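Local atomic coordinates of alpha,alpha-trehalose-phosphate synthase (UDP-forming) (Burkholderia multivorans, PDB entry 5UOF), a protein that belongs to glycosyltransferase family 20 and adopts the GT-B architecture of two Rossmann-like domains. Residues R11-S16 with K124-L129; H148-L153 with N157-F162; K256-A261 with M356-M361. One frame throughout, in Å; residues are numbered along the deposited sequence. Where two conformers were deposited one is given.

Contact 1. Residues R11-S16 with K124-L129; sequences RLIVVS and KQLAAL
L126 sends one methyl to V15 and the other to I13. Its CD2 meets CG2 of V15 tip to tip at 3.6 Å, while its other methyl, CD1, lies 3.9 Å from CG2 of I13, whose side chain runs slantwise to it. With CG of L126 opposite the backbone N (chi1 177°), the fork extends from the helix toward the strand and offers one methyl to each residue. Leucine suits this place because its two methyls can reach two beta-branched neighbours two positions apart on one strand. This is how a helix packs on the parallel core of a Rossmann-like sheet, here in one domain of a GT-B glycosyltransferase: strand 12-16 lies between strands 46-48 and 135-139, helix 109-127 rests on one face, and L12 and V14 turn to helix 32-43 on the other. Beyond the apolar patch the contact becomes polar. R11, two residues before I13, folds at chi3 (-55°) and brings the edge of its guanidinium to the carbonyl of L129; arginine suits this place as a flat group with several N-H donors along its edge. NH2 of R11 donates to L129 O at 3.0 Å, with an N-H...O angle of 146°; it lies in the carbonyl plane of L129, and the oxygen lies nearly in the guanidinium plane. Water 1 spans NH1 and the same oxygen. NH2 also forms a salt bridge with D134.

Contact 2. Residues H148-L153 with N157-F162; sequences HALREL and NPIGFF. With EDO (1,2-ethanediol), chain I.
R151 and I159 meet with the flat guanidinium laid against a methyl: CD1 of I159 sits over the centre of one face, 3.4 Å from CZ of R151. At the rim of the same group, NH1 of R151 donates to N157 O at 2.9 Å, with an N-H...O angle of 156° and the oxygen tilted somewhat from the guanidinium plane. CD1 of I159 is shared with L150, whose CD1 approaches it to 3.9 Å, so one isoleucine methyl touches two successive helix residues, L150 and R151. Arginine fits here because its pi face tolerates a hydrocarbon while its N-H groups work at the edge; a bend at chi2 (-61°) turns the chain to bring it there. R151 has further direct partners: its NE hydrogen-bonds A188 O, its NH1 also V155 O, and its NH2 forms a salt bridge with D190. In the second shell, D190 also accepts the backbone N-H of I159, and the carbonyls of R131 and D134 hold N157 through ND2. The contact lies in a beta-alpha-beta unit: helix 146-152 links strand 135-139 to strand 159-162, which pairs with 135-139 on one side and 191-194 on the other, while helix 109-127 packs beside the helix, with A123 touching L150.

Contact 3. Residues K256-A261 with M356-M361; sequences KMLRDA and MAFFRM. With NA (sodium ion), chain C.
L258 packs on F358 where helices 253-262 and 352-361 lie side by side on one face of the parallel Rossmann-like sheet of the second GT-B domain. The axes of segments 256-261 and 356-361 approach to 11.0 Å at 31°, so the two run in roughly the same direction. The tight part is apolar. CD2 of L258 stands over the face of the F358 ring, a CH-pi contact 4.2 Å from the centroid and 27° off its normal; CG of L258 lies anti to the backbone N (chi1 179°), which sends the fork across to the ring. M361 joins them, its CE 4.1 Å from CD2 of L258. Leucine and phenylalanine suit this inner side, since L258 also rests on L267 and F358 on M269, both of strand 266-271. Toward solvent lies R259, one face of its guanidinium over SD of M361, which is offset toward the rim; both residues were modelled in two conformers, so this pairing is less certain. In the given conformers water 2 bridges NH1 of R259 and the backbone O of M361. On its own helix, exposed K256 makes a weak salt bridge with D260. Near the end of the other helix a sodium ion is bound by R360, S362, Q385 and two waters, with R360 O 2.4 Å from the metal.

In the fold
From the N terminus, strand 12-16 opens contact 1, which closes a loop of 107 residues when the chain returns along the end of helix 109-127. Contact 2 follows, with only three residues between segments 148-153 and 157-162. Contact 3 closes a third loop of 94 residues in the other domain. The three come in series, with none nested or crossing. Contacts 1 and 2 serve the same mixed sheet and touch where L153 CD1 packs 3.7 Å from K124 CA. Contact 3 lies across the centre of the chain, its centre about 43 Å from that of contact 1, and joins helices leading into the adjacent strands 266-271 and 364-367.

Contact 1. Residues R11-S16 with K124-L129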
# COMPACT_ATOMS: atom_id res chain seq x y z
N ARG A 11 9.49 37.55 11.55
CA ARG A 11 8.40 37.34 10.61
C ARG A 11 8.19 35.85 10.39
O ARG A 11 9.15 35.08 10.28
CB ARG A 11 8.69 38.01 9.27
CG ARG A 11 8.87 39.51 9.36
CD ARG A 11 8.95 40.11 7.98
NE ARG A 11 9.99 39.49 7.17
CZ ARG A 11 10.27 39.83 5.91
NH1 ARG A 11 9.57 40.79 5.32
NH2 ARG A 11 11.24 39.20 5.25
N LEU A 12 6.92 35.45 10.34
CA LEU A 12 6.54 34.16 9.79
C LEU A 12 6.37 34.32 8.28
O LEU A 12 5.66 35.22 7.82
CB LEU A 12 5.24 33.67 10.42
CG LEU A 12 4.75 32.31 9.92
CD1 LEU A 12 5.75 31.21 10.28
CD2 LEU A 12 3.36 32.00 10.47
N ILE A 13 7.03 33.45 7.53
CA ILE A 13 6.90 33.40 6.08
C ILE A 13 6.14 32.12 5.76
O ILE A 13 6.67 31.02 5.92
CB ILE A 13 8.27 33.41 5.38
CG1 ILE A 13 9.18 34.51 5.97
CG2 ILE A 13 8.13 33.52 3.85
CD1 ILE A 13 8.69 35.93 5.78
N VAL A 14 4.88 32.26 5.35
CA VAL A 14 4.08 31.11 4.92
C VAL A 14 4.29 30.92 3.42
O VAL A 14 4.17 31.87 2.64
CB VAL A 14 2.60 31.33 5.25
CG1 VAL A 14 1.74 30.32 4.51
CG2 VAL A 14 2.36 31.22 6.76
N VAL A 15 4.59 29.69 3.03
CA VAL A 15 4.76 29.32 1.62
C VAL A 15 3.74 28.23 1.32
O VAL A 15 3.77 27.15 1.94
CB VAL A 15 6.19 28.84 1.33
CG1 VAL A 15 6.32 28.39 -0.12
CG2 VAL A 15 7.20 29.93 1.65
N SER A 16 2.82 28.49 0.38
CA SER A 16 1.79 27.51 0.05
C SER A 16 1.37 27.65 -1.41
O SER A 16 1.90 28.48 -2.16
CB SER A 16 0.58 27.66 0.97
OG SER A 16 -0.17 28.82 0.65
N LYS A 124 13.95 30.45 -5.52
CA LYS A 124 14.78 31.60 -5.86
C LYS A 124 13.99 32.89 -5.79
O LYS A 124 14.54 33.93 -5.40
CB LYS A 124 15.42 31.43 -7.23
CG LYS A 124 16.52 32.46 -7.48
CD LYS A 124 17.28 32.21 -8.76
CE LYS A 124 18.39 33.24 -8.92
NZ LYS A 124 19.27 33.25 -7.72
N GLN A 125 12.71 32.86 -6.16
CA GLN A 125 11.87 34.06 -6.03
C GLN A 125 11.72 34.47 -4.57
O GLN A 125 11.80 35.66 -4.25
CB GLN A 125 10.50 33.82 -6.67
CG GLN A 125 10.52 33.71 -8.19
CD GLN A 125 10.91 35.01 -8.85
OE1 GLN A 125 10.34 36.06 -8.57
NE2 GLN A 125 11.90 34.95 -9.73
N LEU A 126 11.51 33.50 -3.68
CA LEU A 126 11.33 33.82 -2.26
C LEU A 126 12.62 34.33 -1.63
O LEU A 126 12.59 35.24 -0.79
CB LEU A 126 10.82 32.60 -1.51
CG LEU A 126 10.67 32.83 -0.00
CD1 LEU A 126 9.63 33.92 0.26
CD2 LEU A 126 10.32 31.56 0.71
N ALA A 127 13.77 33.77 -2.03
CA ALA A 127 15.00 33.96 -1.28
C ALA A 127 15.37 35.44 -1.17
O ALA A 127 15.85 35.89 -0.12
CB ALA A 127 16.14 33.18 -1.93
N ALA A 128 15.12 36.21 -2.22
CA ALA A 128 15.48 37.63 -2.22
C ALA A 128 14.65 38.42 -1.22
O ALA A 128 15.06 39.51 -0.82
CB ALA A 128 15.32 38.22 -3.62
N LEU A 129 13.50 37.90 -0.80
CA LEU A 129 12.63 38.61 0.14
C LEU A 129 12.93 38.27 1.59
O LEU A 129 12.32 38.89 2.48
CB LEU A 129 11.16 38.28 -0.15
CG LEU A 129 10.68 38.40 -1.59
CD1 LEU A 129 9.27 37.85 -1.72
CD2 LEU A 129 10.75 39.83 -2.06
O HOH W 1 10.23 41.10 2.39

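Contact 2. Residues H148-L153 with N157-F162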
# COMPACT_ATOMS: atom_id res chain seq x y z
N HIS A 148 14.98 22.21 0.55
CA HIS A 148 16.25 21.79 -0.03
C HIS A 148 16.73 22.82 -1.06
O HIS A 148 17.92 23.17 -1.09
CB HIS A 148 16.11 20.40 -0.65
CG HIS A 148 17.40 19.85 -1.17
ND1 HIS A 148 17.81 20.00 -2.47
CD2 HIS A 148 18.41 19.20 -0.53
CE1 HIS A 148 18.99 19.44 -2.63
NE2 HIS A 148 19.38 18.95 -1.47
N ALA A 149 15.81 23.34 -1.87
CA ALA A 149 16.17 24.37 -2.84
C ALA A 149 16.65 25.64 -2.14
O ALA A 149 17.62 26.27 -2.57
CB ALA A 149 14.99 24.66 -3.75
N LEU A 150 15.98 26.02 -1.04
CA LEU A 150 16.44 27.18 -0.28
C LEU A 150 17.83 26.95 0.31
O LEU A 150 18.68 27.85 0.29
CB LEU A 150 15.43 27.51 0.83
CG LEU A 150 14.09 28.13 0.41
CD1 LEU A 150 13.16 28.26 1.60
CD2 LEU A 150 14.28 29.49 -0.25
N ARG A 151 18.08 25.74 0.84
CA ARG A 151 19.40 25.45 1.39
C ARG A 151 20.48 25.60 0.32
O ARG A 151 21.55 26.16 0.58
CB ARG A 151 19.46 24.05 1.99
CG ARG A 151 18.44 23.76 3.08
CD ARG A 151 18.60 24.68 4.29
NE ARG A 151 17.65 24.27 5.33
CZ ARG A 151 17.26 25.03 6.35
NH1 ARG A 151 17.71 26.27 6.49
NH2 ARG A 151 16.39 24.53 7.23
N GLU A 152 20.20 25.11 -0.90
CA GLU A 152 21.13 25.28 -2.02
C GLU A 152 21.42 26.74 -2.31
O GLU A 152 22.48 27.06 -2.88
CB GLU A 152 20.58 24.61 -3.27
CG GLU A 152 20.45 23.09 -3.16
CD GLU A 152 21.78 22.39 -3.34
OE1 GLU A 152 22.45 22.64 -4.37
OE2 GLU A 152 22.17 21.60 -2.46
N LEU A 153 20.52 27.65 -1.94
CA LEU A 153 20.75 29.07 -2.14
C LEU A 153 21.43 29.73 -0.94
O LEU A 153 21.60 30.95 -0.94
CB LEU A 153 19.42 29.78 -2.43
CG LEU A 153 18.68 29.29 -3.67
CD1 LEU A 153 17.31 29.94 -3.80
CD2 LEU A 153 19.51 29.55 -4.93
N ASN A 157 17.77 30.01 7.45
CA ASN A 157 16.64 30.28 8.32
C ASN A 157 16.05 28.99 8.88
O ASN A 157 16.17 27.92 8.27
CB ASN A 157 15.55 31.02 7.54
CG ASN A 157 16.01 32.36 7.03
OD1 ASN A 157 16.94 32.45 6.22
ND2 ASN A 157 15.35 33.41 7.48
N PRO A 158 15.36 29.07 10.02
CA PRO A 158 14.50 27.95 10.42
C PRO A 158 13.43 27.74 9.35
O PRO A 158 12.76 28.68 8.94
CB PRO A 158 13.88 28.42 11.74
CG PRO A 158 14.80 29.53 12.22
CD PRO A 158 15.28 30.19 10.98
N ILE A 159 13.30 26.49 8.89
CA ILE A 159 12.28 26.16 7.90
C ILE A 159 11.51 24.95 8.41
O ILE A 159 12.12 23.95 8.80
CB ILE A 159 12.87 25.84 6.52
CG1 ILE A 159 13.92 26.88 6.11
CG2 ILE A 159 11.75 25.81 5.48
CD1 ILE A 159 14.60 26.56 4.78
N GLY A 160 10.19 25.04 8.39
CA GLY A 160 9.34 23.93 8.77
C GLY A 160 8.48 23.47 7.61
O GLY A 160 8.14 24.26 6.73
N PHE A 161 8.13 22.19 7.63
CA PHE A 161 7.26 21.60 6.62
C PHE A 161 6.07 20.99 7.35
O PHE A 161 6.25 20.39 8.41
CB PHE A 161 7.99 20.50 5.81
CG PHE A 161 7.17 19.88 4.71
CD1 PHE A 161 6.81 20.62 3.59
CD2 PHE A 161 6.78 18.54 4.78
CE1 PHE A 161 6.06 20.04 2.56
CE2 PHE A 161 6.03 17.96 3.75
CZ PHE A 161 5.67 18.71 2.65
N PHE A 162 4.87 21.16 6.80
CA PHE A 162 3.72 20.40 7.28
C PHE A 162 3.07 19.68 6.11
O PHE A 162 2.67 20.30 5.13
CB PHE A 162 2.69 21.28 7.99
CG PHE A 162 1.59 20.46 8.62
CD1 PHE A 162 1.82 19.82 9.82
CD2 PHE A 162 0.37 20.26 7.98
CE1 PHE A 162 0.85 19.01 10.39
CE2 PHE A 162 -0.62 19.47 8.56
CZ PHE A 162 -0.37 18.84 9.76
C1 EDO I . 14.33 21.38 -5.55
O1 EDO I . 14.72 21.61 -6.91
C2 EDO I . 15.43 20.62 -4.83
O2 EDO I . 16.55 21.47 -4.58

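Contact 3. Residues K256-A261 with M356-M361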
# COMPACT_ATOMS: atom_id res chain seq x y z
N LYS A 256 -34.56 25.41 4.89
CA LYS A 256 -36.00 25.17 4.88
C LYS A 256 -36.41 24.31 3.69
O LYS A 256 -37.28 23.43 3.82
CB LYS A 256 -36.73 26.52 4.87
CG LYS A 256 -38.25 26.43 4.79
CD LYS A 256 -38.84 26.15 6.15
CE LYS A 256 -40.29 25.74 6.05
NZ LYS A 256 -40.64 24.79 7.14
N MET A 257 -35.80 24.54 2.51
CA MET A 257 -36.12 23.74 1.33
C MET A 257 -35.81 22.27 1.57
O MET A 257 -36.66 21.39 1.35
CB MET A 257 -35.32 24.25 0.12
CG MET A 257 -35.83 25.55 -0.53
SD MET A 257 -34.62 26.29 -1.67
CE MET A 257 -34.10 24.85 -2.61
N LEU A 258 -34.59 21.98 2.01
CA LEU A 258 -34.18 20.60 2.27
C LEU A 258 -35.07 19.95 3.31
O LEU A 258 -35.48 18.79 3.15
CB LEU A 258 -32.72 20.57 2.70
CG LEU A 258 -32.15 19.19 3.03
CD1 LEU A 258 -32.30 18.25 1.84
CD2 LEU A 258 -30.70 19.31 3.44
N ARG A 259 -35.37 20.66 4.40
CA ARG A 259 -36.22 20.09 5.44
C ARG A 259 -37.59 19.71 4.89
O ARG A 259 -38.11 18.63 5.18
CB ARG A 259 -36.36 21.06 6.61
CG ARG A 259 -37.18 20.51 7.76
CD ARG A 259 -37.26 21.48 8.92
NE ARG A 259 -35.95 22.05 9.25
CZ ARG A 259 -35.01 21.41 9.93
NH1 ARG A 259 -35.21 20.17 10.36
NH2 ARG A 259 -33.85 22.01 10.18
N ASP A 260 -38.19 20.60 4.09
CA ASP A 260 -39.47 20.29 3.48
C ASP A 260 -39.35 19.10 2.52
O ASP A 260 -40.22 18.23 2.50
CB ASP A 260 -40.02 21.51 2.73
CG ASP A 260 -40.32 22.69 3.65
OD1 ASP A 260 -40.64 22.48 4.84
OD2 ASP A 260 -40.25 23.84 3.16
N ALA A 261 -38.27 19.07 1.74
CA ALA A 261 -38.10 17.99 0.77
C ALA A 261 -37.95 16.64 1.46
O ALA A 261 -38.33 15.61 0.88
CB ALA A 261 -36.88 18.26 -0.11
N MET A 356 -22.88 23.58 7.21
CA MET A 356 -22.94 23.34 8.64
C MET A 356 -24.39 23.21 9.10
O MET A 356 -24.72 22.34 9.92
CB MET A 356 -22.22 24.44 9.42
CG MET A 356 -20.76 24.71 8.97
SD MET A 356 -19.73 23.22 8.97
CE MET A 356 -18.31 23.79 8.05
N ALA A 357 -25.28 24.06 8.57
CA ALA A 357 -26.70 23.94 8.89
C ALA A 357 -27.27 22.62 8.39
O ALA A 357 -28.12 22.01 9.06
CB ALA A 357 -27.48 25.13 8.31
N PHE A 358 -26.82 22.14 7.22
CA PHE A 358 -27.25 20.81 6.77
C PHE A 358 -26.75 19.74 7.73
O PHE A 358 -27.47 18.79 8.05
CB PHE A 358 -26.73 20.50 5.36
CG PHE A 358 -27.22 21.42 4.28
CD1 PHE A 358 -28.37 22.17 4.41
CD2 PHE A 358 -26.50 21.51 3.09
CE1 PHE A 358 -28.79 23.01 3.38
CE2 PHE A 358 -26.91 22.33 2.06
CZ PHE A 358 -28.05 23.10 2.21
N PHE A 359 -25.48 19.84 8.15
CA PHE A 359 -24.96 18.89 9.12
C PHE A 359 -25.80 18.90 10.39
O PHE A 359 -26.12 17.84 10.94
CB PHE A 359 -23.51 19.21 9.48
CG PHE A 359 -22.52 19.00 8.36
CD1 PHE A 359 -22.81 18.17 7.29
CD2 PHE A 359 -21.29 19.64 8.40
CE1 PHE A 359 -21.87 17.98 6.27
CE2 PHE A 359 -20.36 19.46 7.39
CZ PHE A 359 -20.65 18.63 6.33
N ARG A 360 -26.14 20.08 10.87
CA ARG A 360 -26.88 20.14 12.13
C ARG A 360 -28.24 19.47 12.00
O ARG A 360 -28.69 18.78 12.92
CB ARG A 360 -27.03 21.58 12.60
CG ARG A 360 -27.61 21.71 14.03
CD ARG A 360 -27.48 23.16 14.50
NE ARG A 360 -27.85 23.42 15.90
CZ ARG A 360 -26.99 23.52 16.91
NH1 ARG A 360 -25.69 23.34 16.71
NH2 ARG A 360 -27.42 23.83 18.13
N MET A 361 -28.91 19.65 10.85
CA MET A 361 -30.23 19.07 10.60
C MET A 361 -30.16 17.55 10.54
O MET A 361 -31.11 16.86 10.91
CB MET A 361 -30.78 19.60 9.27
CG MET A 361 -32.12 19.02 8.85
SD MET A 361 -32.66 19.51 7.19
CE MET A 361 -31.74 21.02 6.99
NA NA C . -28.08 16.70 13.85
O HOH W 2 -33.61 18.11 11.79
O HOH W 3 -28.36 18.05 15.86
O HOH W 4 -29.47 15.00 15.11